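Local coordinates for protein dehalogenase (Rhodospirillaceae, PDB 6A41) that probably eliminates halide from halohydrins to form epoxides, as halohydrin dehalogenases built on a short-chain dehydrogenase/reductase-like fold do, at residues Asp84-Ala96 with Ile143-Ala155. Residues are numbered along the deposited sequence; the frame is centred on the assembly and turned at random.
Sequences DAYPALKAPLGEA and IANYAPYVSARAA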
loop_
_atom_site.group_PDB
_atom_site.type_symbol
_atom_site.label_atom_id
_atom_site.label_comp_id
_atom_site.label_asym_id
_atom_site.label_seq_id
_atom_site.Cartn_x
_atom_site.Cartn_y
_atom_site.Cartn_z
ATOM N N ASP A 84 0.897 -21.280 8.972
ATOM C CA ASP A 84 -0.212 -21.859 8.237
ATOM C C ASP A 84 0.158 -21.946 6.755
ATOM O O ASP A 84 0.707 -20.993 6.182
ATOM C CB ASP A 84 -1.491 -21.008 8.455
ATOM C CG ASP A 84 -1.723 -20.759 9.938
ATOM O OD1 ASP A 84 -2.038 -21.722 10.644
ATOM O OD2 ASP A 84 -1.489 -19.605 10.385
ATOM N N ALA A 85 -0.111 -23.120 6.168
ATOM C CA ALA A 85 0.224 -23.402 4.785
ATOM C C ALA A 85 -0.679 -24.455 4.160
ATOM O O ALA A 85 -0.810 -25.502 4.720
ATOM C CB ALA A 85 1.630 -23.819 4.635
ATOM N N TYR A 86 -1.338 -24.049 3.072
ATOM C CA TYR A 86 -2.125 -24.893 2.172
ATOM C C TYR A 86 -1.477 -24.807 0.764
ATOM O O TYR A 86 -0.889 -23.749 0.448
ATOM C CB TYR A 86 -3.606 -24.378 2.135
ATOM C CG TYR A 86 -4.567 -25.195 1.301
ATOM C CD1 TYR A 86 -5.179 -26.351 1.782
ATOM C CD2 TYR A 86 -4.782 -24.868 -0.035
ATOM C CE1 TYR A 86 -6.021 -27.152 0.973
ATOM C CE2 TYR A 86 -5.644 -25.615 -0.857
ATOM C CZ TYR A 86 -6.268 -26.731 -0.335
ATOM O OH TYR A 86 -7.063 -27.422 -1.192
ATOM N N PRO A 87 -1.532 -25.877 -0.046
ATOM C CA PRO A 87 -0.826 -25.827 -1.336
ATOM C C PRO A 87 -1.317 -24.701 -2.242
ATOM O O PRO A 87 -2.507 -24.359 -2.191
ATOM C CB PRO A 87 -1.092 -27.177 -1.983
ATOM C CG PRO A 87 -1.464 -28.065 -0.852
ATOM C CD PRO A 87 -2.078 -27.226 0.231
ATOM N N ALA A 88 -0.389 -24.082 -2.975
ATOM C CA ALA A 88 -0.753 -23.126 -3.946
ATOM C C ALA A 88 -1.100 -23.964 -5.195
ATOM O O ALA A 88 -0.193 -24.378 -5.930
ATOM C CB ALA A 88 0.401 -22.212 -4.203
ATOM N N LEU A 89 -2.385 -24.251 -5.403
ATOM C CA LEU A 89 -2.801 -25.014 -6.585
ATOM C C LEU A 89 -2.945 -24.168 -7.801
ATOM O O LEU A 89 -3.568 -23.066 -7.781
ATOM C CB LEU A 89 -4.150 -25.680 -6.337
ATOM C CG LEU A 89 -4.233 -26.478 -5.046
ATOM C CD1 LEU A 89 -5.695 -26.926 -4.675
ATOM C CD2 LEU A 89 -3.335 -27.698 -5.181
ATOM N N LYS A 90 -2.382 -24.651 -8.912
ATOM C CA LYS A 90 -2.555 -23.950 -10.207
ATOM C C LYS A 90 -4.007 -24.110 -10.473
ATOM O O LYS A 90 -4.522 -25.223 -10.544
ATOM C CB LYS A 90 -1.706 -24.538 -11.353
ATOM C CG LYS A 90 -1.701 -23.669 -12.626
ATOM C CD LYS A 90 -0.641 -24.049 -13.696
ATOM C CE LYS A 90 -0.644 -22.970 -14.799
ATOM N NZ LYS A 90 -1.855 -23.156 -15.671
ATOM N N ALA A 91 -4.712 -23.000 -10.614
ATOM C CA ALA A 91 -6.160 -22.988 -10.692
ATOM C C ALA A 91 -6.670 -21.847 -11.561
ATOM O O ALA A 91 -7.238 -20.861 -10.992
ATOM C CB ALA A 91 -6.762 -22.875 -9.294
ATOM N N PRO A 92 -6.379 -21.902 -12.882
ATOM C CA PRO A 92 -7.085 -20.902 -13.777
ATOM C C PRO A 92 -8.589 -20.907 -13.560
ATOM O O PRO A 92 -9.145 -21.957 -13.175
ATOM C CB PRO A 92 -6.649 -21.318 -15.200
ATOM C CG PRO A 92 -6.061 -22.688 -15.042
ATOM C CD PRO A 92 -5.753 -23.002 -13.638
ATOM N N LEU A 93 -9.262 -19.753 -13.773
ATOM C CA LEU A 93 -10.725 -19.663 -13.673
ATOM C C LEU A 93 -11.467 -20.873 -14.149
ATOM O O LEU A 93 -12.339 -21.360 -13.430
ATOM C CB LEU A 93 -11.246 -18.504 -14.509
ATOM C CG LEU A 93 -11.196 -17.231 -13.702
ATOM C CD1 LEU A 93 -11.529 -16.113 -14.650
ATOM C CD2 LEU A 93 -12.090 -17.115 -12.471
ATOM N N GLY A 94 -11.117 -21.343 -15.331
ATOM C CA GLY A 94 -11.797 -22.444 -16.000
ATOM C C GLY A 94 -11.591 -23.764 -15.360
ATOM O O GLY A 94 -12.349 -24.663 -15.639
ATOM N N GLU A 95 -10.587 -23.962 -14.529
ATOM C CA GLU A 95 -10.379 -25.256 -13.874
ATOM C C GLU A 95 -10.492 -25.197 -12.338
ATOM O O GLU A 95 -10.497 -26.215 -11.722
ATOM C CB GLU A 95 -8.958 -25.785 -14.159
ATOM C CG GLU A 95 -8.618 -25.961 -15.625
ATOM C CD GLU A 95 -7.055 -26.139 -15.832
ATOM O OE1 GLU A 95 -6.400 -26.741 -14.970
ATOM O OE2 GLU A 95 -6.474 -25.602 -16.804
ATOM N N ALA A 96 -10.575 -24.011 -11.724
ATOM C CA ALA A 96 -10.449 -23.886 -10.307
ATOM C C ALA A 96 -11.651 -24.587 -9.677
ATOM O O ALA A 96 -12.733 -24.461 -10.200
ATOM C CB ALA A 96 -10.482 -22.433 -9.860
ATOM N N ILE A 143 -0.864 -13.073 -8.641
ATOM C CA ILE A 143 -0.252 -14.155 -9.427
ATOM C C ILE A 143 -1.334 -14.742 -10.327
ATOM O O ILE A 143 -2.273 -15.363 -9.802
ATOM C CB ILE A 143 0.398 -15.273 -8.554
ATOM C CG1 ILE A 143 1.346 -14.732 -7.487
ATOM C CG2 ILE A 143 1.121 -16.345 -9.399
ATOM C CD1 ILE A 143 1.894 -15.808 -6.519
ATOM N N ALA A 144 -1.106 -14.676 -11.643
ATOM C CA ALA A 144 -2.059 -15.262 -12.608
ATOM C C ALA A 144 -2.158 -16.773 -12.352
ATOM O O ALA A 144 -1.144 -17.424 -12.050
ATOM C CB ALA A 144 -1.676 -14.991 -14.026
ATOM N N ASN A 145 -3.384 -17.287 -12.457
ATOM C CA ASN A 145 -3.648 -18.727 -12.298
ATOM C C ASN A 145 -3.536 -19.281 -10.874
ATOM O O ASN A 145 -3.722 -20.499 -10.676
ATOM C CB ASN A 145 -2.882 -19.601 -13.342
ATOM C CG ASN A 145 -3.037 -19.058 -14.727
ATOM O OD1 ASN A 145 -4.135 -18.862 -15.139
ATOM N ND2 ASN A 145 -1.914 -18.833 -15.479
ATOM N N TYR A 146 -3.370 -18.409 -9.864
ATOM C CA TYR A 146 -3.345 -18.877 -8.532
ATOM C C TYR A 146 -4.261 -18.040 -7.652
ATOM O O TYR A 146 -3.977 -17.859 -6.500
ATOM C CB TYR A 146 -1.948 -18.854 -7.937
ATOM C CG TYR A 146 -1.067 -19.889 -8.604
ATOM C CD1 TYR A 146 -0.526 -19.645 -9.864
ATOM C CD2 TYR A 146 -0.848 -21.075 -8.023
ATOM C CE1 TYR A 146 0.296 -20.564 -10.531
ATOM C CE2 TYR A 146 -0.036 -22.006 -8.626
ATOM C CZ TYR A 146 0.543 -21.720 -9.881
ATOM O OH TYR A 146 1.265 -22.707 -10.518
ATOM N N ALA A 147 -5.293 -17.445 -8.242
ATOM C CA ALA A 147 -6.020 -16.478 -7.499
ATOM C C ALA A 147 -6.674 -17.002 -6.235
ATOM O O ALA A 147 -6.778 -16.295 -5.248
ATOM C CB ALA A 147 -7.067 -15.865 -8.406
ATOM N N PRO A 148 -7.198 -18.240 -6.268
ATOM C CA PRO A 148 -7.717 -18.786 -4.957
ATOM C C PRO A 148 -6.684 -18.821 -3.817
ATOM O O PRO A 148 -7.022 -18.363 -2.694
ATOM C CB PRO A 148 -8.240 -20.164 -5.321
ATOM C CG PRO A 148 -8.620 -19.982 -6.789
ATOM C CD PRO A 148 -7.345 -19.273 -7.299
ATOM N N TYR A 149 -5.495 -19.280 -4.127
ATOM C CA TYR A 149 -4.419 -19.268 -3.168
ATOM C C TYR A 149 -4.129 -17.816 -2.674
ATOM O O TYR A 149 -3.989 -17.547 -1.462
ATOM C CB TYR A 149 -3.158 -19.852 -3.776
ATOM C CG TYR A 149 -1.999 -19.738 -2.810
ATOM C CD1 TYR A 149 -1.854 -20.586 -1.721
ATOM C CD2 TYR A 149 -1.069 -18.720 -2.920
ATOM C CE1 TYR A 149 -0.778 -20.425 -0.827
ATOM C CE2 TYR A 149 -0.048 -18.598 -1.988
ATOM C CZ TYR A 149 0.084 -19.472 -0.984
ATOM O OH TYR A 149 1.120 -19.286 -0.068
ATOM N N VAL A 150 -4.021 -16.891 -3.597
ATOM C CA VAL A 150 -3.600 -15.527 -3.265
ATOM C C VAL A 150 -4.682 -14.876 -2.394
ATOM O O VAL A 150 -4.429 -14.157 -1.427
ATOM C CB VAL A 150 -3.276 -14.707 -4.553
ATOM C CG1 VAL A 150 -2.916 -13.277 -4.181
ATOM C CG2 VAL A 150 -2.098 -15.329 -5.286
ATOM N N SER A 151 -5.921 -15.114 -2.797
ATOM C CA SER A 151 -7.060 -14.575 -2.106
ATOM C C SER A 151 -7.108 -15.095 -0.666
ATOM O O SER A 151 -7.348 -14.324 0.277
ATOM C CB SER A 151 -8.392 -14.933 -2.870
ATOM O OG SER A 151 -9.548 -14.572 -2.023
ATOM N N ALA A 152 -6.855 -16.375 -0.462
ATOM C CA ALA A 152 -6.877 -16.905 0.894
ATOM C C ALA A 152 -5.728 -16.336 1.720
ATOM O O ALA A 152 -5.914 -16.078 2.874
ATOM C CB ALA A 152 -6.778 -18.424 0.859
ATOM N N ARG A 153 -4.544 -16.125 1.139
ATOM C CA ARG A 153 -3.433 -15.437 1.854
ATOM C C ARG A 153 -3.839 -14.010 2.150
ATOM O O ARG A 153 -3.514 -13.473 3.170
ATOM C CB ARG A 153 -2.205 -15.410 0.986
ATOM C CG ARG A 153 -1.515 -16.755 0.946
ATOM C CD ARG A 153 -1.008 -17.183 2.296
ATOM N NE ARG A 153 -0.121 -18.332 2.335
ATOM C CZ ARG A 153 0.240 -18.928 3.482
ATOM N NH1 ARG A 153 -0.268 -18.578 4.665
ATOM N NH2 ARG A 153 1.047 -19.930 3.430
ATOM N N ALA A 154 -4.506 -13.369 1.191
ATOM C CA ALA A 154 -5.019 -12.002 1.472
ATOM C C ALA A 154 -5.975 -11.999 2.698
ATOM O O ALA A 154 -5.996 -11.034 3.406
ATOM C CB ALA A 154 -5.755 -11.434 0.275
ATOM N N ALA A 155 -6.821 -13.029 2.820
ATOM C CA ALA A 155 -7.770 -13.117 3.963
ATOM C C ALA A 155 -6.994 -13.197 5.251
ATOM O O ALA A 155 -7.335 -12.520 6.226
ATOM C CB ALA A 155 -8.702 -14.311 3.827
HETATM O O HOH W 1 -5.213 -21.838 -6.106
HETATM O O HOH W 2 -6.693 -18.213 -10.698
#
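The Tyr-149 ring carries the methyl of Ala-88 over one face: Ala-88 CB sits 3.8 Å from the ring centroid, a CH-pi contact only 14° off the normal. With its CG anti to the backbone N (chi1 175°), Tyr-149 reaches from helix 147-158 to the loop that follows strand 79-83, and Tyr-86 O lies at the ring edge. One turn on, Arg-153 bends at chi2 and lays its guanidinium edge against the same loop. Arg-153 NH1 and NH2 both donate to Asp-84 O, each at 3.0 Å, NH2 on a lone pair and NH1 from above the carbonyl plane. Arg-153 NE gives a nearly straight bond (172°) to Tyr-149 OH, 2.9 Å away in the guanidinium plane. A leucine in place of Arg-153 would probably leave Asp-84 O without its two guanidinium donors and Tyr-149 OH without the NE bond that holds it.

At the helix start, Lys-90 CA rests over one face of the Tyr-146 ring, while Ala-88 O meets its edge. Beside it, Ala-91 N donates to Asn-145 O at 2.7 Å. Two waters bridge loop carbonyls to helix amides, Leu-89 O to Tyr-149 N and Ala-91 O to Ala-147 N.

The Tyr-149/Arg-153 spacing, with Ser-136 touching both side chains, matches the Ser-Tyr-Arg triad of halohydrin dehalogenases; if these residues are catalytic, the NE bond and the Asp-84 carbonyl would fix the arginine's orientation toward the tyrosine hydroxyl.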